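Diguanylate cyclase (Marinobacter aquaeolei VT8, PDB 3IGN) probably makes the second messenger 3',3'-c-di-GMP from two GTP through its GGDEF domain, the part present here with bound c-di-GMP. Local coordinates at residues F45-V53 / G62-T73. Numbering follows the deposited sequence.
Sequences FDIDHFKPV and GDEVIRHTADVT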
loop_
_atom_site.group_PDB
_atom_site.type_symbol
_atom_site.label_atom_id
_atom_site.label_comp_id
_atom_site.label_asym_id
_atom_site.label_seq_id
_atom_site.Cartn_x
_atom_site.Cartn_y
_atom_site.Cartn_z
ATOM N N PHE A 45 1.532 1.153 2.624
ATOM C CA PHE A 45 2.863 1.570 2.217
ATOM C C PHE A 45 2.899 2.990 1.683
ATOM O O PHE A 45 1.890 3.517 1.208
ATOM C CB PHE A 45 3.483 0.559 1.230
ATOM C CG PHE A 45 2.810 0.478 -0.121
ATOM C CD1 PHE A 45 3.337 1.170 -1.212
ATOM C CD2 PHE A 45 1.713 -0.355 -0.326
ATOM C CE1 PHE A 45 2.787 1.029 -2.490
ATOM C CE2 PHE A 45 1.154 -0.504 -1.597
ATOM C CZ PHE A 45 1.694 0.187 -2.682
ATOM N N ASP A 46 4.071 3.603 1.814
ATOM C CA ASP A 46 4.312 4.981 1.401
ATOM C C ASP A 46 5.528 5.058 0.497
ATOM O O ASP A 46 6.432 4.227 0.572
ATOM C CB ASP A 46 4.613 5.861 2.620
ATOM C CG ASP A 46 3.394 6.156 3.455
ATOM O OD1 ASP A 46 2.337 5.540 3.214
ATOM O OD2 ASP A 46 3.501 7.008 4.366
ATOM N N ILE A 47 5.552 6.082 -0.346
ATOM C CA ILE A 47 6.682 6.309 -1.228
ATOM C C ILE A 47 7.711 7.016 -0.349
ATOM O O ILE A 47 7.380 7.980 0.329
ATOM C CB ILE A 47 6.284 7.228 -2.389
ATOM C CG1 ILE A 47 5.309 6.489 -3.314
ATOM C CG2 ILE A 47 7.525 7.695 -3.137
ATOM C CD1 ILE A 47 4.344 7.406 -4.043
ATOM N N ASP A 48 8.945 6.529 -0.345
ATOM C CA ASP A 48 9.996 7.137 0.469
ATOM C C ASP A 48 10.423 8.503 -0.050
ATOM O O ASP A 48 10.436 8.738 -1.257
ATOM C CB ASP A 48 11.231 6.230 0.521
ATOM C CG ASP A 48 10.997 4.968 1.322
ATOM O OD1 ASP A 48 10.364 5.064 2.386
ATOM O OD2 ASP A 48 11.463 3.894 0.896
ATOM N N HIS A 49 10.763 9.401 0.873
ATOM C CA HIS A 49 11.228 10.745 0.526
ATOM C C HIS A 49 10.363 11.453 -0.514
ATOM O O HIS A 49 10.887 12.147 -1.388
ATOM C CB HIS A 49 12.658 10.654 -0.007
ATOM C CG HIS A 49 13.568 9.838 0.855
ATOM N ND1 HIS A 49 13.892 10.199 2.144
ATOM C CD2 HIS A 49 14.209 8.669 0.619
ATOM C CE1 HIS A 49 14.692 9.289 2.667
ATOM N NE2 HIS A 49 14.901 8.348 1.761
ATOM N N PHE A 50 9.045 11.302 -0.419
ATOM C CA PHE A 50 8.166 11.925 -1.400
ATOM C C PHE A 50 8.262 13.444 -1.472
ATOM O O PHE A 50 8.427 14.001 -2.559
ATOM C CB PHE A 50 6.713 11.516 -1.162
ATOM C CG PHE A 50 5.811 11.851 -2.311
ATOM C CD1 PHE A 50 6.002 11.254 -3.553
ATOM C CD2 PHE A 50 4.807 12.799 -2.172
ATOM C CE1 PHE A 50 5.209 11.602 -4.641
ATOM C CE2 PHE A 50 4.007 13.155 -3.256
ATOM C CZ PHE A 50 4.209 12.558 -4.490
ATOM N N LYS A 51 8.145 14.117 -0.330
ATOM C CA LYS A 51 8.229 15.577 -0.298
ATOM C C LYS A 51 9.534 15.998 -0.985
ATOM O O LYS A 51 9.527 16.837 -1.883
ATOM C CB LYS A 51 8.181 16.075 1.149
ATOM C CG LYS A 51 7.122 17.134 1.419
ATOM C CD LYS A 51 7.749 18.493 1.625
ATOM C CE LYS A 51 6.699 19.586 1.661
ATOM N NZ LYS A 51 7.286 20.892 1.240
ATOM N N PRO A 52 10.675 15.424 -0.564
ATOM C CA PRO A 52 11.952 15.776 -1.191
ATOM C C PRO A 52 11.917 15.574 -2.711
ATOM O O PRO A 52 12.412 16.411 -3.468
ATOM C CB PRO A 52 12.931 14.840 -0.498
ATOM C CG PRO A 52 12.410 14.841 0.901
ATOM C CD PRO A 52 10.908 14.668 0.681
ATOM N N VAL A 53 11.333 14.462 -3.149
ATOM C CA VAL A 53 11.217 14.163 -4.571
ATOM C C VAL A 53 10.385 15.235 -5.259
ATOM O O VAL A 53 10.748 15.738 -6.325
ATOM C CB VAL A 53 10.527 12.793 -4.810
ATOM C CG1 VAL A 53 9.988 12.719 -6.230
ATOM C CG2 VAL A 53 11.517 11.657 -4.568
ATOM N N GLY A 62 6.298 14.175 -9.299
ATOM C CA GLY A 62 5.730 13.455 -8.175
ATOM C C GLY A 62 4.510 12.643 -8.563
ATOM O O GLY A 62 4.343 11.514 -8.114
ATOM N N ASP A 63 3.649 13.219 -9.396
ATOM C CA ASP A 63 2.452 12.516 -9.839
ATOM C C ASP A 63 2.836 11.285 -10.649
ATOM O O ASP A 63 2.210 10.233 -10.528
ATOM C CB ASP A 63 1.573 13.441 -10.680
ATOM C CG ASP A 63 0.867 14.481 -9.843
ATOM O OD1 ASP A 63 1.183 14.583 -8.639
ATOM O OD2 ASP A 63 0.001 15.198 -10.388
ATOM N N GLU A 64 3.866 11.417 -11.477
ATOM C CA GLU A 64 4.319 10.292 -12.281
ATOM C C GLU A 64 4.828 9.182 -11.377
ATOM O O GLU A 64 4.652 8.003 -11.672
ATOM C CB GLU A 64 5.420 10.723 -13.255
ATOM C CG GLU A 64 4.870 11.217 -14.572
ATOM C CD GLU A 64 3.980 10.180 -15.230
ATOM O OE1 GLU A 64 4.515 9.161 -15.719
ATOM O OE2 GLU A 64 2.745 10.377 -15.246
ATOM N N VAL A 65 5.457 9.564 -10.272
ATOM C CA VAL A 65 5.974 8.586 -9.325
ATOM C C VAL A 65 4.793 7.867 -8.676
ATOM O O VAL A 65 4.833 6.656 -8.475
ATOM C CB VAL A 65 6.841 9.265 -8.241
ATOM C CG1 VAL A 65 7.258 8.249 -7.190
ATOM C CG2 VAL A 65 8.077 9.876 -8.881
ATOM N N ILE A 66 3.741 8.617 -8.361
ATOM C CA ILE A 66 2.550 8.038 -7.756
ATOM C C ILE A 66 1.870 7.099 -8.743
ATOM O O ILE A 66 1.503 5.979 -8.393
ATOM C CB ILE A 66 1.540 9.130 -7.333
ATOM C CG1 ILE A 66 2.043 9.839 -6.075
ATOM C CG2 ILE A 66 0.179 8.513 -7.076
ATOM C CD1 ILE A 66 1.241 11.071 -5.703
ATOM N N ARG A 67 1.705 7.555 -9.981
ATOM C CA ARG A 67 1.060 6.733 -10.996
ATOM C C ARG A 67 1.844 5.458 -11.269
ATOM O O ARG A 67 1.259 4.391 -11.452
ATOM C CB ARG A 67 0.883 7.517 -12.299
ATOM C CG ARG A 67 -0.408 8.306 -12.366
ATOM C CD ARG A 67 -0.622 8.905 -13.750
ATOM N NE ARG A 67 0.328 9.973 -14.034
ATOM C CZ ARG A 67 -0.018 11.239 -14.239
ATOM N NH1 ARG A 67 -1.295 11.596 -14.196
ATOM N NH2 ARG A 67 0.912 12.151 -14.479
ATOM N N HIS A 68 3.167 5.564 -11.300
ATOM C CA HIS A 68 3.992 4.390 -11.549
ATOM C C HIS A 68 3.854 3.402 -10.399
ATOM O O HIS A 68 3.793 2.193 -10.614
ATOM C CB HIS A 68 5.461 4.778 -11.707
ATOM C CG HIS A 68 6.353 3.617 -12.021
ATOM N ND1 HIS A 68 6.245 2.893 -13.190
ATOM C CD2 HIS A 68 7.349 3.038 -11.310
ATOM C CE1 HIS A 68 7.136 1.917 -13.184
ATOM N NE2 HIS A 68 7.819 1.982 -12.053
ATOM N N THR A 69 3.820 3.925 -9.176
ATOM C CA THR A 69 3.684 3.085 -7.993
ATOM C C THR A 69 2.368 2.310 -8.063
ATOM O O THR A 69 2.322 1.109 -7.779
ATOM C CB THR A 69 3.700 3.936 -6.708
ATOM O OG1 THR A 69 4.928 4.671 -6.641
ATOM C CG2 THR A 69 3.589 3.043 -5.476
ATOM N N ALA A 70 1.303 3.003 -8.444
ATOM C CA ALA A 70 -0.005 2.373 -8.565
ATOM C C ALA A 70 0.030 1.326 -9.671
ATOM O O ALA A 70 -0.555 0.252 -9.540
ATOM C CB ALA A 70 -1.069 3.420 -8.869
ATOM N N ASP A 71 0.711 1.642 -10.770
ATOM C CA ASP A 71 0.805 0.706 -11.879
ATOM C C ASP A 71 1.572 -0.541 -11.471
ATOM O O ASP A 71 1.173 -1.655 -11.806
ATOM C CB ASP A 71 1.470 1.363 -13.091
ATOM C CG ASP A 71 0.594 2.424 -13.726
ATOM O OD1 ASP A 71 -0.642 2.351 -13.562
ATOM O OD2 ASP A 71 1.136 3.326 -14.397
ATOM N N VAL A 72 2.668 -0.357 -10.746
ATOM C CA VAL A 72 3.461 -1.490 -10.290
ATOM C C VAL A 72 2.590 -2.363 -9.390
ATOM O O VAL A 72 2.613 -3.591 -9.483
ATOM C CB VAL A 72 4.700 -1.028 -9.496
ATOM C CG1 VAL A 72 5.365 -2.222 -8.832
ATOM C CG2 VAL A 72 5.690 -0.337 -10.436
ATOM N N THR A 73 1.815 -1.712 -8.529
ATOM C CA THR A 73 0.940 -2.416 -7.597
ATOM C C THR A 73 -0.144 -3.178 -8.355
ATOM O O THR A 73 -0.313 -4.384 -8.176
ATOM C CB THR A 73 0.268 -1.426 -6.632
ATOM O OG1 THR A 73 1.277 -0.690 -5.928
ATOM C CG2 THR A 73 -0.619 -2.164 -5.629
#
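Phe-45 and Ile-47, at the end of strand 40-47, point toward segment 62-73 of helix 59-74. The Phe-45 ring meets Thr-69 and Thr-73 with its edge. Its CE1 touches Thr-69 CG2 at 3.7 Å, and its CZ reaches Thr-73 OG1 at 3.4 Å. Both threonine hydroxyls turn back to their own helix. Thr-69 OG1 lies beside its backbone N (chi1 -59°) and donates to Val-65 O at 2.7 Å. The other branch, CG2, lies anti to the backbone N and meets the Phe-45 ring edge. A valine in place of Thr-69 would probably take from Val-65 O its second donor and leave Tyr-128 OH without its partner at this position. Ile-47 spreads its branches: CG2 meets Val-65 CG1, while CD1 runs to Ile-66 CG1 at 3.9 Å. With CG anti to the backbone N (chi1 -166°), the Phe-50 ring reaches helix 59-74. Its CZ packs on Ile-66 CD1 at 3.5 Å, and Gly-62 O lies at the ring edge, 3.6 Å from CE1. In this GGDEF domain, the contact seats helix 59-74 on the central mixed sheet, where Phe-91 of neighbouring strand 90-96 also touches Ile-47, Ile-66 and Thr-69.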